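Local coordinates for CRISPR-associated protein CasA/Cse1 (Thermus thermophilus, PDB 4AN8) that forms part of the Cascade ribonucleoprotein complex of the type I-E CRISPR system and probably helps to defend the bacterium against invading viruses and plasmids, at residues A283-A288 with W304-A309; L293-R296 with S302-R305; L311-G316 with N377-L382; P442-R447 with D455-A460. One frame throughout, in Å; residues are numbered along the deposited sequence.

The four contacts run from a small antiparallel hairpin to the C-terminal helices. Contacts 1 and 2, with centres about 6 Å apart, share Trp304 and Arg305 and use neighbouring strands, 284-286 and 292-294. Arg285 O and Leu293 N, 2.8 Å apart, probably form one of the bonds joining those strands. Contact 3, centred about 8 Å from contact 1, takes the same connection further along the chain to helix 372-403. Contact 4 packs helices 429-446 and 453-476 together, its centre about 16 Å from that of contact 3. A probable hydrogen bond of 2.6 Å from Trp457 NE1 to Ala381 O ties those two together, while Phe307 meets Phe445 between contacts 1 and 4.

Contact 1: residues A283-A288 with W304-A309; sequences AQRLDA and WRDFSA
Arg285 lies over Ala309 and reaches on to Asp306, and these three residues make up the packed part of the contact. With CG anti to the backbone N (chi1 176°) and a bend about the CB-CG bond, the arginine runs along the Ala309 side, and the Ala309 methyl sits beneath one face of the guanidinium, 3.4 Å from Arg285 CZ. The modelled approach of the Arg285 aliphatic chain to this methyl is too short to be exact, and Arg285 has two conformers, so details of its position are less certain. Arg285 NH1 comes within 2.7 Å of Asp306 OD1. This is a salt bridge whose hydrogen bond is bent and weak, with the guanidinium and carboxylate planes 85° apart. Asp306 OD1 also meets Arg301, so one oxygen serves two arginines. Arg285 NE turns back to its own strand and donates to Leu286 O at 3.2 Å, almost in the guanidinium plane, which helps to fix the rotation of the group.

At the Ala309 carbonyl the join is looser and runs through water: one molecule accepts from Leu286 N at 2.7 Å and donates to Ala309 O at 2.9 Å. Strand 284-286 pairs with strand 292-294, while Phe307, on the other flank of the 304-309 segment, packs against Leu378 of helix 372-403 and Phe441 of helix 429-446.

Contact 2: residues L293-R296 with S302-R305; sequences LVLR and SFWR
The Phe303 ring meets the Leu295 side chain and the Arg296 backbone. Leu295 CD2 touches Phe303 CZ at 3.9 Å, coming in obliquely, and Leu295 CB lies 4.0 Å from the same CZ; the two side chains cross at about a right angle. Arg296 O lies at the ring edge, near its plane, 3.7 Å from Phe303 CE1. Arg296 N lies in that plane as well, so backbone lines the ring edge, while Arg296 CB points away from the 302-305 segment.

Phe303 is brought there by its first torsion, which sets CG anti to the backbone N (chi1 -172°), and by the 3-10 turn in which Arg305 N bonds Ser302 O at 3.2 Å. Further out, Ser302 OG and Trp304 NE1 both bond Asp438 on helix 429-446 and anchor this turn. On the partner side, backbone bonds from Leu295 to Ala283 and Ala190 hold the end of the strand. Val345, Glu361 and Tyr363, from the long hairpin strands 342-351 and 354-364, also touch the Phe303 ring.

Cohesion between the segments therefore rests on apolar packing, with the slightly positive ring edge probably gaining a little electrostatically from the carbonyl oxygen beside it.

Contact 3: residues L311-G316 with N377-L382; sequences LPRQGG and NLEKAL
Gln314 and Glu379 reach for each other from opposite directions, both chains extended beyond CG. Their flat ends do not lie flush: amide and carboxylate planes stand 75° apart. Gln314 NE2 sits against Glu379 CG at 3.1 Å, and its bond to Glu379 OE2 is long and weak, 3.4 Å with an angle of 151° at the hydrogen. A water gives the pair a second link, donating to Glu379 O at 3.0 Å and accepting weakly from Gln314 NE2.

Glu379 stands on helix 372-403, a member of the C-terminal four-helix bundle of Cse1 proteins, and the 311-316 loop lies along its flank. The loop closes on itself: Gly316 N bonds Leu311 O at 2.8 Å, and Gly315 between them has a positive phi.

Arg313 comes to Glu379 at a slant, guanidinium and carboxylate planes 63° apart. Its CG sits between the backbone N and carbonyl carbon, and with a bend about CG-CD it is Arg313 CD rather than a nitrogen that approaches Glu379 OE1, at 3.2 Å. Arg313 NH1 stays 4.2 Å from Glu379 OE1, too far for a salt bridge, though the opposite charges probably still attract; Arg313 NE makes its salt bridge with Glu375, one turn earlier on the helix. On the buried side Leu311 CD2 and Leu378 CD2 lie 4.5 Å apart, and Leu378 continues onto Phe441 and Phe445 of helix 429-446.

Contact 4: residues P442-R447 with D455-A460; sequences PRFFAR and DLWREA
Helix 453-476 meets Phe444 through Trp457, with its neighbouring residues framing that pair. Asp455, at the start of the segment, faces away and holds its own helix: Arg458 NH1 donates to Asp455 OD1 at 3.1 Å, where OD1 offers its lone pair turned from the other carboxylate oxygen. Leu456 points at the other helix, its side chain lying loosely near Arg447.

Trp457 then makes the main contact. Its CG is anti to the backbone N (chi1 -174°), as is that of Phe444, and the two side chains cross at about a right angle. The indole lies obliquely over one face of the phenyl, with the five-membered ring centroid 4.9 Å from that of Phe444 and the planes at 42°. Trp457 CB touches Phe444 CD1 at 3.7 Å and Trp457 CE3 reaches Phe444 CB at 3.6 Å. Indole NE1 is bonded to Ala381 O of helix 372-403, which helps to hold the ring's orientation. One turn on, Ala460 CB lies 4.2 Å from Arg443 NH2 and also meets Ala440.

The two segments run antiparallel, as successive helices of the bundle joined by a short connection. Dispersion and hydrophobic packing join them, and the one buried polar indole atom is satisfied by a third helix.

Contact 1: residues A283-A288 with W304-A309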
loop_
_atom_site.group_PDB
_atom_site.type_symbol
_atom_site.label_atom_id
_atom_site.label_comp_id
_atom_site.label_asym_id
_atom_site.label_seq_id
_atom_site.Cartn_x
_atom_site.Cartn_y
_atom_site.Cartn_z
ATOM N N ALA A 283 -8.724 -1.872 1.921
ATOM C CA ALA A 283 -10.052 -1.944 1.327
ATOM C C ALA A 283 -10.473 -3.396 1.070
ATOM O O ALA A 283 -9.647 -4.303 1.037
ATOM C CB ALA A 283 -10.078 -1.180 0.061
ATOM N N GLN A 284 -11.764 -3.630 0.890
ATOM C CA GLN A 284 -12.226 -4.994 0.679
ATOM C C GLN A 284 -13.222 -5.077 -0.467
ATOM O O GLN A 284 -13.837 -4.069 -0.856
ATOM C CB GLN A 284 -12.812 -5.585 1.964
ATOM C CG GLN A 284 -11.759 -5.992 2.997
ATOM C CD GLN A 284 -12.375 -6.539 4.283
ATOM O OE1 GLN A 284 -13.386 -6.031 4.764
ATOM N NE2 GLN A 284 -11.771 -7.595 4.833
ATOM N N ARG A 285 -13.354 -6.289 -0.997
ATOM C CA ARG A 285 -14.228 -6.579 -2.119
ATOM C C ARG A 285 -14.843 -7.972 -1.906
ATOM O O ARG A 285 -14.329 -8.772 -1.101
ATOM C CB ARG A 285 -13.388 -6.540 -3.398
ATOM C CG ARG A 285 -14.115 -6.908 -4.650
ATOM C CD ARG A 285 -13.211 -7.610 -5.664
ATOM N NE ARG A 285 -14.011 -8.130 -6.770
ATOM C CZ ARG A 285 -13.867 -7.775 -8.041
ATOM N NH1 ARG A 285 -12.922 -6.913 -8.398
ATOM N NH2 ARG A 285 -14.666 -8.297 -8.959
ATOM N N LEU A 286 -15.914 -8.287 -2.618
ATOM C CA LEU A 286 -16.461 -9.648 -2.567
ATOM C C LEU A 286 -15.865 -10.506 -3.680
ATOM O O LEU A 286 -15.617 -10.013 -4.774
ATOM C CB LEU A 286 -17.983 -9.634 -2.708
ATOM C CG LEU A 286 -18.769 -8.999 -1.549
ATOM C CD1 LEU A 286 -20.259 -9.140 -1.767
ATOM C CD2 LEU A 286 -18.352 -9.618 -0.220
ATOM N N ASP A 287 -15.624 -11.784 -3.408
ATOM C CA ASP A 287 -15.291 -12.705 -4.495
ATOM C C ASP A 287 -16.592 -13.232 -5.110
ATOM O O ASP A 287 -17.688 -12.810 -4.720
ATOM C CB ASP A 287 -14.394 -13.857 -4.027
ATOM C CG ASP A 287 -15.116 -14.837 -3.124
ATOM O OD1 ASP A 287 -16.363 -14.771 -3.047
ATOM O OD2 ASP A 287 -14.435 -15.679 -2.496
ATOM N N ALA A 288 -16.474 -14.150 -6.063
ATOM C CA ALA A 288 -17.657 -14.684 -6.722
ATOM C C ALA A 288 -18.586 -15.421 -5.750
ATOM O O ALA A 288 -19.788 -15.498 -5.988
ATOM C CB ALA A 288 -17.272 -15.569 -7.900
ATOM N N TRP A 304 -6.671 -0.302 -10.574
ATOM C CA TRP A 304 -7.881 0.510 -10.616
ATOM C C TRP A 304 -9.090 -0.323 -11.039
ATOM O O TRP A 304 -10.241 0.091 -10.857
ATOM C CB TRP A 304 -7.710 1.748 -11.519
ATOM C CG TRP A 304 -7.187 1.437 -12.900
ATOM C CD1 TRP A 304 -5.886 1.436 -13.296
ATOM C CD2 TRP A 304 -7.957 1.054 -14.048
ATOM N NE1 TRP A 304 -5.787 1.090 -14.623
ATOM C CE2 TRP A 304 -7.049 0.860 -15.114
ATOM C CE3 TRP A 304 -9.320 0.882 -14.286
ATOM C CZ2 TRP A 304 -7.466 0.473 -16.403
ATOM C CZ3 TRP A 304 -9.738 0.514 -15.579
ATOM C CH2 TRP A 304 -8.808 0.305 -16.610
ATOM N N ARG A 305 -8.825 -1.499 -11.594
ATOM C CA ARG A 305 -9.897 -2.397 -12.003
ATOM C C ARG A 305 -10.738 -2.879 -10.834
ATOM O O ARG A 305 -11.852 -3.343 -11.021
ATOM C CB ARG A 305 -9.333 -3.600 -12.734
ATOM C CG ARG A 305 -8.937 -3.286 -14.139
ATOM C CD ARG A 305 -9.334 -4.449 -14.988
ATOM N NE ARG A 305 -8.178 -5.130 -15.494
ATOM C CZ ARG A 305 -8.204 -6.323 -16.066
ATOM N NH1 ARG A 305 -9.338 -7.005 -16.192
ATOM N NH2 ARG A 305 -7.066 -6.830 -16.495
ATOM N N ASP A 306 -10.198 -2.778 -9.627
ATOM C CA ASP A 306 -10.951 -3.142 -8.433
ATOM C C ASP A 306 -11.655 -1.951 -7.778
ATOM O O ASP A 306 -12.275 -2.122 -6.728
ATOM C CB ASP A 306 -10.032 -3.824 -7.406
ATOM C CG ASP A 306 -9.529 -5.165 -7.881
ATOM O OD1 ASP A 306 -10.341 -5.978 -8.348
ATOM O OD2 ASP A 306 -8.309 -5.410 -7.823
ATOM N N PHE A 307 -11.547 -0.755 -8.354
ATOM C CA PHE A 307 -12.073 0.438 -7.683
ATOM C C PHE A 307 -13.610 0.491 -7.496
ATOM O O PHE A 307 -14.086 1.193 -6.601
ATOM C CB PHE A 307 -11.604 1.747 -8.337
ATOM C CG PHE A 307 -10.184 2.153 -7.996
ATOM C CD1 PHE A 307 -9.402 1.398 -7.123
ATOM C CD2 PHE A 307 -9.633 3.307 -8.557
ATOM C CE1 PHE A 307 -8.115 1.788 -6.829
ATOM C CE2 PHE A 307 -8.359 3.704 -8.268
ATOM C CZ PHE A 307 -7.592 2.959 -7.398
ATOM N N SER A 308 -14.389 -0.201 -8.328
ATOM C CA SER A 308 -15.844 -0.218 -8.130
ATOM C C SER A 308 -16.257 -1.355 -7.194
ATOM O O SER A 308 -17.231 -1.237 -6.460
ATOM C CB SER A 308 -16.578 -0.351 -9.466
ATOM O OG SER A 308 -16.272 -1.597 -10.069
ATOM N N ALA A 309 -15.493 -2.441 -7.207
ATOM C CA ALA A 309 -15.763 -3.570 -6.339
ATOM C C ALA A 309 -15.479 -3.273 -4.854
ATOM O O ALA A 309 -15.977 -3.982 -3.986
ATOM C CB ALA A 309 -14.989 -4.804 -6.793
HETATM O O HOH W 1 -17.434 -6.481 -3.983
#

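Contact 2: residues L293-R296 with S302-R305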
loop_
_atom_site.group_PDB
_atom_site.type_symbol
_atom_site.label_atom_id
_atom_site.label_comp_id
_atom_site.label_asym_id
_atom_site.label_seq_id
_atom_site.Cartn_x
_atom_site.Cartn_y
_atom_site.Cartn_z
ATOM N N LEU A 293 -12.635 -10.227 0.560
ATOM C CA LEU A 293 -11.195 -10.308 0.346
ATOM C C LEU A 293 -10.630 -8.897 0.361
ATOM O O LEU A 293 -11.284 -7.964 -0.090
ATOM C CB LEU A 293 -10.902 -10.952 -1.011
ATOM C CG LEU A 293 -10.891 -12.474 -1.137
ATOM C CD1 LEU A 293 -12.060 -13.118 -0.428
ATOM C CD2 LEU A 293 -10.909 -12.842 -2.601
ATOM N N VAL A 294 -9.407 -8.750 0.852
ATOM C CA VAL A 294 -8.712 -7.472 0.802
ATOM C C VAL A 294 -8.337 -7.110 -0.636
ATOM O O VAL A 294 -8.028 -7.989 -1.436
ATOM C CB VAL A 294 -7.466 -7.496 1.707
ATOM C CG1 VAL A 294 -7.884 -7.771 3.161
ATOM C CG2 VAL A 294 -6.438 -8.552 1.230
ATOM N N LEU A 295 -8.403 -5.830 -0.991
ATOM C CA LEU A 295 -7.843 -5.411 -2.269
ATOM C C LEU A 295 -6.342 -5.609 -2.209
ATOM O O LEU A 295 -5.696 -5.374 -1.185
ATOM C CB LEU A 295 -8.194 -3.970 -2.634
ATOM C CG LEU A 295 -9.414 -3.866 -3.548
ATOM C CD1 LEU A 295 -10.658 -4.377 -2.786
ATOM C CD2 LEU A 295 -9.608 -2.453 -4.037
ATOM N N ARG A 296 -5.795 -6.056 -3.326
ATOM C CA ARG A 296 -4.468 -6.618 -3.339
ATOM C C ARG A 296 -3.843 -6.214 -4.670
ATOM O O ARG A 296 -4.515 -6.208 -5.687
ATOM C CB ARG A 296 -4.641 -8.132 -3.255
ATOM C CG ARG A 296 -3.468 -8.910 -2.796
ATOM C CD ARG A 296 -3.953 -10.233 -2.257
ATOM N NE ARG A 296 -2.860 -11.182 -2.087
ATOM C CZ ARG A 296 -2.897 -12.212 -1.243
ATOM N NH1 ARG A 296 -3.974 -12.414 -0.474
ATOM N NH2 ARG A 296 -1.854 -13.028 -1.157
ATOM N N SER A 302 -4.304 -4.548 -13.695
ATOM C CA SER A 302 -4.336 -3.148 -13.272
ATOM C C SER A 302 -5.141 -2.963 -12.000
ATOM O O SER A 302 -6.262 -3.441 -11.894
ATOM C CB SER A 302 -4.935 -2.266 -14.380
ATOM O OG SER A 302 -4.061 -2.162 -15.491
ATOM N N PHE A 303 -4.579 -2.238 -11.042
ATOM C CA PHE A 303 -5.219 -2.095 -9.747
ATOM C C PHE A 303 -6.568 -1.343 -9.761
ATOM O O PHE A 303 -7.498 -1.701 -9.038
ATOM C CB PHE A 303 -4.268 -1.440 -8.747
ATOM C CG PHE A 303 -4.798 -1.441 -7.361
ATOM C CD1 PHE A 303 -5.016 -2.638 -6.703
ATOM C CD2 PHE A 303 -5.146 -0.253 -6.732
ATOM C CE1 PHE A 303 -5.545 -2.640 -5.383
ATOM C CE2 PHE A 303 -5.671 -0.245 -5.442
ATOM C CZ PHE A 303 -5.875 -1.432 -4.767
ATOM N N TRP A 304 -6.671 -0.302 -10.574
ATOM C CA TRP A 304 -7.881 0.510 -10.616
ATOM C C TRP A 304 -9.090 -0.323 -11.039
ATOM O O TRP A 304 -10.241 0.091 -10.857
ATOM C CB TRP A 304 -7.710 1.748 -11.519
ATOM C CG TRP A 304 -7.187 1.437 -12.900
ATOM C CD1 TRP A 304 -5.886 1.436 -13.296
ATOM C CD2 TRP A 304 -7.957 1.054 -14.048
ATOM N NE1 TRP A 304 -5.787 1.090 -14.623
ATOM C CE2 TRP A 304 -7.049 0.860 -15.114
ATOM C CE3 TRP A 304 -9.320 0.882 -14.286
ATOM C CZ2 TRP A 304 -7.466 0.473 -16.403
ATOM C CZ3 TRP A 304 -9.738 0.514 -15.579
ATOM C CH2 TRP A 304 -8.808 0.305 -16.610
ATOM N N ARG A 305 -8.825 -1.499 -11.594
ATOM C CA ARG A 305 -9.897 -2.397 -12.003
ATOM C C ARG A 305 -10.738 -2.879 -10.834
ATOM O O ARG A 305 -11.852 -3.343 -11.021
ATOM C CB ARG A 305 -9.333 -3.600 -12.734
ATOM C CG ARG A 305 -8.937 -3.286 -14.139
ATOM C CD ARG A 305 -9.334 -4.449 -14.988
ATOM N NE ARG A 305 -8.178 -5.130 -15.494
ATOM C CZ ARG A 305 -8.204 -6.323 -16.066
ATOM N NH1 ARG A 305 -9.338 -7.005 -16.192
ATOM N NH2 ARG A 305 -7.066 -6.830 -16.495
#

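Contact 3: residues L311-G316 with N377-L382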
loop_
_atom_site.group_PDB
_atom_site.type_symbol
_atom_site.label_atom_id
_atom_site.label_comp_id
_atom_site.label_asym_id
_atom_site.label_seq_id
_atom_site.Cartn_x
_atom_site.Cartn_y
_atom_site.Cartn_z
ATOM N N LEU A 311 -16.446 -0.528 -3.391
ATOM C CA LEU A 311 -17.675 0.185 -3.006
ATOM C C LEU A 311 -18.729 -0.683 -2.302
ATOM O O LEU A 311 -18.971 -1.840 -2.689
ATOM C CB LEU A 311 -18.319 0.786 -4.250
ATOM C CG LEU A 311 -17.800 2.113 -4.800
ATOM C CD1 LEU A 311 -16.351 2.351 -4.464
ATOM C CD2 LEU A 311 -18.019 2.155 -6.295
ATOM N N PRO A 312 -19.353 -0.132 -1.251
ATOM C CA PRO A 312 -20.437 -0.851 -0.552
ATOM C C PRO A 312 -21.546 -1.316 -1.510
ATOM O O PRO A 312 -22.006 -2.456 -1.407
ATOM C CB PRO A 312 -20.977 0.195 0.437
ATOM C CG PRO A 312 -19.802 1.109 0.701
ATOM C CD PRO A 312 -19.013 1.152 -0.607
ATOM N N ARG A 313 -21.964 -0.445 -2.425
ATOM C CA ARG A 313 -22.997 -0.795 -3.401
ATOM C C ARG A 313 -22.669 -2.104 -4.139
ATOM O O ARG A 313 -23.559 -2.732 -4.724
ATOM C CB ARG A 313 -23.200 0.332 -4.414
ATOM C CG ARG A 313 -22.164 0.327 -5.528
ATOM C CD ARG A 313 -22.337 1.512 -6.451
ATOM N NE ARG A 313 -22.655 2.715 -5.696
ATOM C CZ ARG A 313 -23.800 3.376 -5.804
ATOM N NH1 ARG A 313 -24.727 2.956 -6.657
ATOM N NH2 ARG A 313 -24.012 4.462 -5.071
ATOM N N GLN A 314 -21.400 -2.509 -4.126
ATOM C CA GLN A 314 -21.007 -3.748 -4.794
ATOM C C GLN A 314 -20.646 -4.814 -3.787
ATOM O O GLN A 314 -20.111 -5.861 -4.140
ATOM C CB GLN A 314 -19.851 -3.513 -5.757
ATOM C CG GLN A 314 -20.235 -2.704 -6.985
ATOM C CD GLN A 314 -19.384 -3.074 -8.190
ATOM O OE1 GLN A 314 -18.398 -3.812 -8.067
ATOM N NE2 GLN A 314 -19.759 -2.567 -9.361
ATOM N N GLY A 315 -20.946 -4.554 -2.525
ATOM C CA GLY A 315 -20.619 -5.504 -1.485
ATOM C C GLY A 315 -19.255 -5.260 -0.883
ATOM O O GLY A 315 -18.840 -5.997 -0.002
ATOM N N GLY A 316 -18.554 -4.229 -1.346
ATOM C CA GLY A 316 -17.172 -4.029 -0.919
ATOM C C GLY A 316 -17.012 -3.115 0.288
ATOM O O GLY A 316 -18.000 -2.688 0.882
ATOM N N ASN A 377 -21.132 6.283 -12.198
ATOM C CA ASN A 377 -20.241 6.454 -13.343
ATOM C C ASN A 377 -19.054 5.491 -13.317
ATOM O O ASN A 377 -18.687 4.918 -14.348
ATOM C CB ASN A 377 -19.748 7.894 -13.451
ATOM C CG ASN A 377 -20.828 8.831 -13.899
ATOM O OD1 ASN A 377 -21.779 8.417 -14.562
ATOM N ND2 ASN A 377 -20.710 10.104 -13.530
ATOM N N LEU A 378 -18.462 5.317 -12.141
ATOM C CA LEU A 378 -17.305 4.443 -11.996
ATOM C C LEU A 378 -17.708 3.005 -12.295
ATOM O O LEU A 378 -17.008 2.293 -13.006
ATOM C CB LEU A 378 -16.716 4.559 -10.587
ATOM C CG LEU A 378 -15.415 3.806 -10.303
ATOM C CD1 LEU A 378 -14.315 4.173 -11.324
ATOM C CD2 LEU A 378 -14.944 4.099 -8.874
ATOM N N GLU A 379 -18.853 2.591 -11.763
ATOM C CA GLU A 379 -19.380 1.257 -12.016
ATOM C C GLU A 379 -19.539 1.003 -13.530
ATOM O O GLU A 379 -19.096 -0.017 -14.050
ATOM C CB GLU A 379 -20.717 1.087 -11.288
ATOM C CG GLU A 379 -21.174 -0.349 -11.087
ATOM C CD GLU A 379 -22.385 -0.458 -10.154
ATOM O OE1 GLU A 379 -22.742 0.554 -9.509
ATOM O OE2 GLU A 379 -22.980 -1.554 -10.065
ATOM N N LYS A 380 -20.173 1.934 -14.233
ATOM C CA LYS A 380 -20.369 1.791 -15.678
ATOM C C LYS A 380 -19.037 1.771 -16.430
ATOM O O LYS A 380 -18.811 0.922 -17.279
ATOM C CB LYS A 380 -21.230 2.939 -16.239
ATOM C CG LYS A 380 -22.694 2.949 -15.801
ATOM C CD LYS A 380 -23.441 4.122 -16.454
ATOM C CE LYS A 380 -24.835 4.337 -15.865
ATOM N NZ LYS A 380 -25.699 3.128 -15.981
ATOM N N ALA A 381 -18.177 2.741 -16.133
ATOM C CA ALA A 381 -16.904 2.878 -16.825
ATOM C C ALA A 381 -16.136 1.573 -16.748
ATOM O O ALA A 381 -15.577 1.113 -17.741
ATOM C CB ALA A 381 -16.080 3.999 -16.200
ATOM N N LEU A 382 -16.114 0.976 -15.559
ATOM C CA LEU A 382 -15.308 -0.213 -15.350
ATOM C C LEU A 382 -15.964 -1.408 -16.012
ATOM O O LEU A 382 -15.295 -2.358 -16.401
ATOM C CB LEU A 382 -15.090 -0.476 -13.858
ATOM C CG LEU A 382 -13.729 -0.048 -13.312
ATOM C CD1 LEU A 382 -13.380 1.337 -13.797
ATOM C CD2 LEU A 382 -13.695 -0.137 -11.784
HETATM O O HOH W 2 -18.029 -2.277 -12.359
#

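Contact 4: residues P442-R447 with D455-A460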
loop_
_atom_site.group_PDB
_atom_site.type_symbol
_atom_site.label_atom_id
_atom_site.label_comp_id
_atom_site.label_asym_id
_atom_site.label_seq_id
_atom_site.Cartn_x
_atom_site.Cartn_y
_atom_site.Cartn_z
ATOM N N PRO A 442 -6.561 7.790 -15.257
ATOM C CA PRO A 442 -6.457 8.992 -14.408
ATOM C C PRO A 442 -7.274 10.171 -14.913
ATOM O O PRO A 442 -7.838 10.893 -14.089
ATOM C CB PRO A 442 -4.973 9.348 -14.460
ATOM C CG PRO A 442 -4.290 8.025 -14.710
ATOM C CD PRO A 442 -5.245 7.180 -15.526
ATOM N N ARG A 443 -7.317 10.372 -16.230
ATOM C CA ARG A 443 -8.053 11.493 -16.829
ATOM C C ARG A 443 -9.536 11.307 -16.588
ATOM O O ARG A 443 -10.217 12.209 -16.126
ATOM C CB ARG A 443 -7.795 11.582 -18.333
ATOM C CG ARG A 443 -6.348 11.425 -18.750
ATOM C CD ARG A 443 -6.179 11.814 -20.216
ATOM N NE ARG A 443 -7.324 11.388 -21.023
ATOM C CZ ARG A 443 -7.293 10.403 -21.916
ATOM N NH1 ARG A 443 -6.163 9.739 -22.134
ATOM N NH2 ARG A 443 -8.389 10.086 -22.599
ATOM N N PHE A 444 -10.036 10.118 -16.894
ATOM C CA PHE A 444 -11.423 9.800 -16.582
ATOM C C PHE A 444 -11.685 9.926 -15.071
ATOM O O PHE A 444 -12.643 10.575 -14.651
ATOM C CB PHE A 444 -11.767 8.388 -17.044
ATOM C CG PHE A 444 -13.021 7.853 -16.422
ATOM C CD1 PHE A 444 -14.269 8.182 -16.951
ATOM C CD2 PHE A 444 -12.962 7.060 -15.289
ATOM C CE1 PHE A 444 -15.432 7.708 -16.364
ATOM C CE2 PHE A 444 -14.106 6.587 -14.699
ATOM C CZ PHE A 444 -15.349 6.915 -15.222
ATOM N N PHE A 445 -10.817 9.312 -14.263
ATOM C CA PHE A 445 -11.034 9.229 -12.819
ATOM C C PHE A 445 -11.178 10.606 -12.194
ATOM O O PHE A 445 -12.067 10.833 -11.365
ATOM C CB PHE A 445 -9.903 8.459 -12.119
ATOM C CG PHE A 445 -10.275 7.938 -10.746
ATOM C CD1 PHE A 445 -11.464 7.243 -10.549
ATOM C CD2 PHE A 445 -9.434 8.134 -9.655
ATOM C CE1 PHE A 445 -11.799 6.748 -9.299
ATOM C CE2 PHE A 445 -9.767 7.638 -8.406
ATOM C CZ PHE A 445 -10.958 6.947 -8.228
ATOM N N ALA A 446 -10.317 11.530 -12.598
ATOM C CA ALA A 446 -10.421 12.890 -12.095
ATOM C C ALA A 446 -11.794 13.530 -12.392
ATOM O O ALA A 446 -12.202 14.468 -11.708
ATOM C CB ALA A 446 -9.286 13.747 -12.645
ATOM N N ARG A 447 -12.514 13.025 -13.396
ATOM C CA ARG A 447 -13.800 13.632 -13.758
ATOM C C ARG A 447 -14.996 12.718 -13.479
ATOM O O ARG A 447 -16.065 12.873 -14.066
ATOM C CB ARG A 447 -13.793 14.081 -15.221
ATOM C CG ARG A 447 -12.657 15.027 -15.567
ATOM C CD ARG A 447 -12.743 15.513 -17.006
ATOM N NE ARG A 447 -11.425 15.818 -17.559
ATOM C CZ ARG A 447 -11.208 16.232 -18.807
ATOM N NH1 ARG A 447 -12.232 16.395 -19.641
ATOM N NH2 ARG A 447 -9.967 16.480 -19.222
ATOM N N ASP A 455 -18.493 9.440 -21.640
ATOM C CA ASP A 455 -18.235 9.648 -23.056
ATOM C C ASP A 455 -16.744 9.714 -23.336
ATOM O O ASP A 455 -16.264 9.114 -24.296
ATOM C CB ASP A 455 -18.940 10.911 -23.556
ATOM C CG ASP A 455 -20.453 10.813 -23.440
ATOM O OD1 ASP A 455 -21.012 9.735 -23.745
ATOM O OD2 ASP A 455 -21.080 11.814 -23.032
ATOM N N LEU A 456 -16.007 10.437 -22.503
ATOM C CA LEU A 456 -14.558 10.465 -22.642
ATOM C C LEU A 456 -14.009 9.042 -22.530
ATOM O O LEU A 456 -13.098 8.652 -23.258
ATOM C CB LEU A 456 -13.919 11.370 -21.586
ATOM C CG LEU A 456 -14.036 12.875 -21.836
ATOM C CD1 LEU A 456 -13.534 13.227 -23.233
ATOM C CD2 LEU A 456 -15.466 13.373 -21.629
ATOM N N TRP A 457 -14.589 8.257 -21.631
ATOM C CA TRP A 457 -14.082 6.921 -21.371
ATOM C C TRP A 457 -14.306 6.055 -22.601
ATOM O O TRP A 457 -13.404 5.320 -23.030
ATOM C CB TRP A 457 -14.790 6.331 -20.155
ATOM C CG TRP A 457 -14.265 5.009 -19.702
ATOM C CD1 TRP A 457 -14.971 3.858 -19.586
ATOM C CD2 TRP A 457 -12.923 4.706 -19.276
ATOM N NE1 TRP A 457 -14.164 2.852 -19.122
ATOM C CE2 TRP A 457 -12.899 3.343 -18.928
ATOM C CE3 TRP A 457 -11.741 5.455 -19.170
ATOM C CZ2 TRP A 457 -11.745 2.704 -18.470
ATOM C CZ3 TRP A 457 -10.588 4.822 -18.734
ATOM C CH2 TRP A 457 -10.599 3.455 -18.385
ATOM N N ARG A 458 -15.507 6.152 -23.167
ATOM C CA ARG A 458 -15.859 5.373 -24.353
ATOM C C ARG A 458 -14.911 5.697 -25.495
ATOM O O ARG A 458 -14.477 4.803 -26.222
ATOM C CB ARG A 458 -17.301 5.616 -24.783
ATOM C CG ARG A 458 -17.750 4.674 -25.891
ATOM C CD ARG A 458 -19.246 4.760 -26.122
ATOM N NE ARG A 458 -19.960 5.023 -24.878
ATOM C CZ ARG A 458 -20.514 6.191 -24.572
ATOM N NH1 ARG A 458 -20.450 7.200 -25.433
ATOM N NH2 ARG A 458 -21.141 6.349 -23.413
ATOM N N GLU A 459 -14.566 6.968 -25.631
ATOM C CA GLU A 459 -13.559 7.358 -26.607
ATOM C C GLU A 459 -12.225 6.674 -26.313
ATOM O O GLU A 459 -11.557 6.165 -27.224
ATOM C CB GLU A 459 -13.381 8.877 -26.627
ATOM C CG GLU A 459 -14.675 9.652 -26.832
ATOM C CD GLU A 459 -15.449 9.205 -28.062
ATOM O OE1 GLU A 459 -14.831 8.639 -28.992
ATOM O OE2 GLU A 459 -16.682 9.416 -28.096
ATOM N N ALA A 460 -11.834 6.656 -25.042
ATOM C CA ALA A 460 -10.559 6.047 -24.673
ATOM C C ALA A 460 -10.601 4.543 -24.897
ATOM O O ALA A 460 -9.629 3.958 -25.349
ATOM C CB ALA A 460 -10.195 6.378 -23.228
#